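Local coordinates for response regulator aspartate phosphatase H (Bacillus subtilis, PDB 3Q15), which dephosphorylates the sporulation phosphotransferase Spo0F and also acts on the response regulator ComA, helping to separate competence from sporulation in time, at residues A[8-13]-A[108-113]. Residues are numbered along the deposited sequence; the frame is centred on the assembly and turned at random.
Sequences PSSRVG and GMYEFD
S10 packs its CB against the M109-Y110 peptide of helix 93-113, joining the N-terminal three-helix bundle of this Rap protein to a helix of its first predicted TPR repeat. Its CB lies 3.7 Å from Y110 N, and the CB atoms of M109 and Y110 are each 4.1 Å from S10 CB. From this seat S10 OG donates a hydrogen bond of 2.7 Å to D113 OD2, one turn further along the partner helix, which accepts with its anti lone pair, the one away from OD1. The hydroxyl is set there by chi1 of 66°, which places OG between the backbone N and the carbonyl carbon. With an alanine here the hydroxyl is gone, and D113 OD2 would probably lose its mate across the contact, the carboxylate left freer to turn.

On the flank Y110, its CG anti to the backbone N (chi1 178°), swings its ring along the first turn of helix 9-24. There CD1 lies 4.0 Å from R11 CA, and S10 O approaches the ring obliquely. M109 contributes little more than its CB; its chain bends at chi2 and leads away from helix 9-24, the side chain touching Y124 of helix 117-128 and K146 of helix 137-153.

The axes of segments 9-13 and 108-113 come within 8.4 Å, their N-to-C directions 131° apart, with S10 and Y110 nearest at the CA level, an approach consistent with the small serine at the crossing. Behind this interface S9, at the start of its helix, is hydrogen-bonded through N to E46 OE1 and through OG to D48 OD2, while V12 packs on V38 of helix 28-41. P8 holds the N-cap position, and its CD sits 3.6 Å above the plane of the R11 guanidinium, over the centre of one face.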
loop_
_atom_site.group_PDB
_atom_site.type_symbol
_atom_site.label_atom_id
_atom_site.label_comp_id
_atom_site.label_asym_id
_atom_site.label_seq_id
_atom_site.Cartn_x
_atom_site.Cartn_y
_atom_site.Cartn_z
ATOM N N PRO A 8 -3.728 -21.242 -13.726
ATOM C CA PRO A 8 -2.877 -20.228 -13.093
ATOM C C PRO A 8 -1.974 -20.865 -12.043
ATOM O O PRO A 8 -2.445 -21.687 -11.261
ATOM C CB PRO A 8 -3.885 -19.296 -12.416
ATOM C CG PRO A 8 -5.165 -19.505 -13.151
ATOM C CD PRO A 8 -5.163 -20.938 -13.585
ATOM N N SER A 9 -0.700 -20.480 -12.029
ATOM C CA SER A 9 0.279 -21.070 -11.120
ATOM C C SER A 9 -0.035 -20.797 -9.651
ATOM O O SER A 9 0.402 -21.539 -8.772
ATOM C CB SER A 9 1.686 -20.569 -11.448
ATOM O OG SER A 9 1.767 -19.162 -11.304
ATOM N N SER A 10 -0.781 -19.731 -9.388
ATOM C CA SER A 10 -1.200 -19.411 -8.028
ATOM C C SER A 10 -2.188 -20.459 -7.521
ATOM O O SER A 10 -2.184 -20.817 -6.340
ATOM C CB SER A 10 -1.843 -18.028 -7.980
ATOM O OG SER A 10 -3.057 -18.022 -8.705
ATOM N N ARG A 11 -3.035 -20.946 -8.422
ATOM C CA ARG A 11 -3.975 -22.007 -8.090
ATOM C C ARG A 11 -3.209 -23.266 -7.709
ATOM O O ARG A 11 -3.549 -23.939 -6.739
ATOM C CB ARG A 11 -4.914 -22.292 -9.263
ATOM C CG ARG A 11 -6.060 -23.232 -8.923
ATOM C CD ARG A 11 -6.927 -23.503 -10.141
ATOM N NE ARG A 11 -7.513 -22.280 -10.681
ATOM C CZ ARG A 11 -8.105 -22.196 -11.869
ATOM N NH1 ARG A 11 -8.185 -23.264 -12.652
ATOM N NH2 ARG A 11 -8.612 -21.040 -12.279
ATOM N N VAL A 12 -2.166 -23.581 -8.470
ATOM C CA VAL A 12 -1.345 -24.747 -8.167
ATOM C C VAL A 12 -0.546 -24.520 -6.886
ATOM O O VAL A 12 -0.283 -25.456 -6.126
ATOM C CB VAL A 12 -0.396 -25.088 -9.323
ATOM C CG1 VAL A 12 0.493 -26.265 -8.948
ATOM C CG2 VAL A 12 -1.192 -25.396 -10.580
ATOM N N GLY A 13 -0.178 -23.267 -6.646
ATOM C CA GLY A 13 0.546 -22.905 -5.442
ATOM C C GLY A 13 -0.221 -23.182 -4.159
ATOM O O GLY A 13 0.346 -23.693 -3.194
ATOM N N GLY A 108 -0.822 -15.206 -1.447
ATOM C CA GLY A 108 -1.078 -13.807 -1.734
ATOM C C GLY A 108 -1.446 -13.595 -3.190
ATOM O O GLY A 108 -2.376 -12.852 -3.505
ATOM N N MET A 109 -0.718 -14.256 -4.083
ATOM C CA MET A 109 -1.010 -14.160 -5.507
ATOM C C MET A 109 -2.363 -14.795 -5.840
ATOM O O MET A 109 -3.087 -14.307 -6.704
ATOM C CB MET A 109 0.107 -14.795 -6.337
ATOM C CG MET A 109 1.414 -14.003 -6.341
ATOM S SD MET A 109 1.202 -12.310 -6.936
ATOM C CE MET A 109 2.881 -11.695 -6.840
ATOM N N TYR A 110 -2.706 -15.877 -5.150
ATOM C CA TYR A 110 -4.010 -16.506 -5.356
ATOM C C TYR A 110 -5.140 -15.549 -4.991
ATOM O O TYR A 110 -6.122 -15.415 -5.725
ATOM C CB TYR A 110 -4.129 -17.798 -4.553
ATOM C CG TYR A 110 -5.477 -18.477 -4.673
ATOM C CD1 TYR A 110 -5.794 -19.252 -5.784
ATOM C CD2 TYR A 110 -6.432 -18.350 -3.672
ATOM C CE1 TYR A 110 -7.033 -19.879 -5.895
ATOM C CE2 TYR A 110 -7.670 -18.971 -3.775
ATOM C CZ TYR A 110 -7.963 -19.734 -4.889
ATOM O OH TYR A 110 -9.192 -20.353 -4.994
ATOM N N GLU A 111 -4.997 -14.884 -3.850
ATOM C CA GLU A 111 -5.973 -13.896 -3.425
ATOM C C GLU A 111 -6.024 -12.752 -4.429
ATOM O O GLU A 111 -7.103 -12.275 -4.787
ATOM C CB GLU A 111 -5.639 -13.382 -2.025
ATOM C CG GLU A 111 -5.694 -14.467 -0.945
ATOM C CD GLU A 111 -7.102 -15.017 -0.726
ATOM O OE1 GLU A 111 -8.078 -14.367 -1.157
ATOM O OE2 GLU A 111 -7.233 -16.101 -0.118
ATOM N N PHE A 112 -4.854 -12.327 -4.892
ATOM C CA PHE A 112 -4.759 -11.267 -5.889
ATOM C C PHE A 112 -5.496 -11.642 -7.171
ATOM O O PHE A 112 -6.210 -10.824 -7.746
ATOM C CB PHE A 112 -3.289 -10.940 -6.189
ATOM C CG PHE A 112 -3.099 -10.010 -7.351
ATOM C CD1 PHE A 112 -3.181 -8.640 -7.179
ATOM C CD2 PHE A 112 -2.831 -10.507 -8.616
ATOM C CE1 PHE A 112 -3.004 -7.788 -8.240
ATOM C CE2 PHE A 112 -2.653 -9.656 -9.683
ATOM C CZ PHE A 112 -2.739 -8.295 -9.495
ATOM N N ASP A 113 -5.333 -12.889 -7.605
ATOM C CA ASP A 113 -5.954 -13.359 -8.842
ATOM C C ASP A 113 -7.477 -13.465 -8.766
ATOM O O ASP A 113 -8.160 -13.444 -9.792
ATOM C CB ASP A 113 -5.355 -14.697 -9.270
ATOM C CG ASP A 113 -3.948 -14.555 -9.805
ATOM O OD1 ASP A 113 -3.595 -13.438 -10.242
ATOM O OD2 ASP A 113 -3.196 -15.555 -9.792
#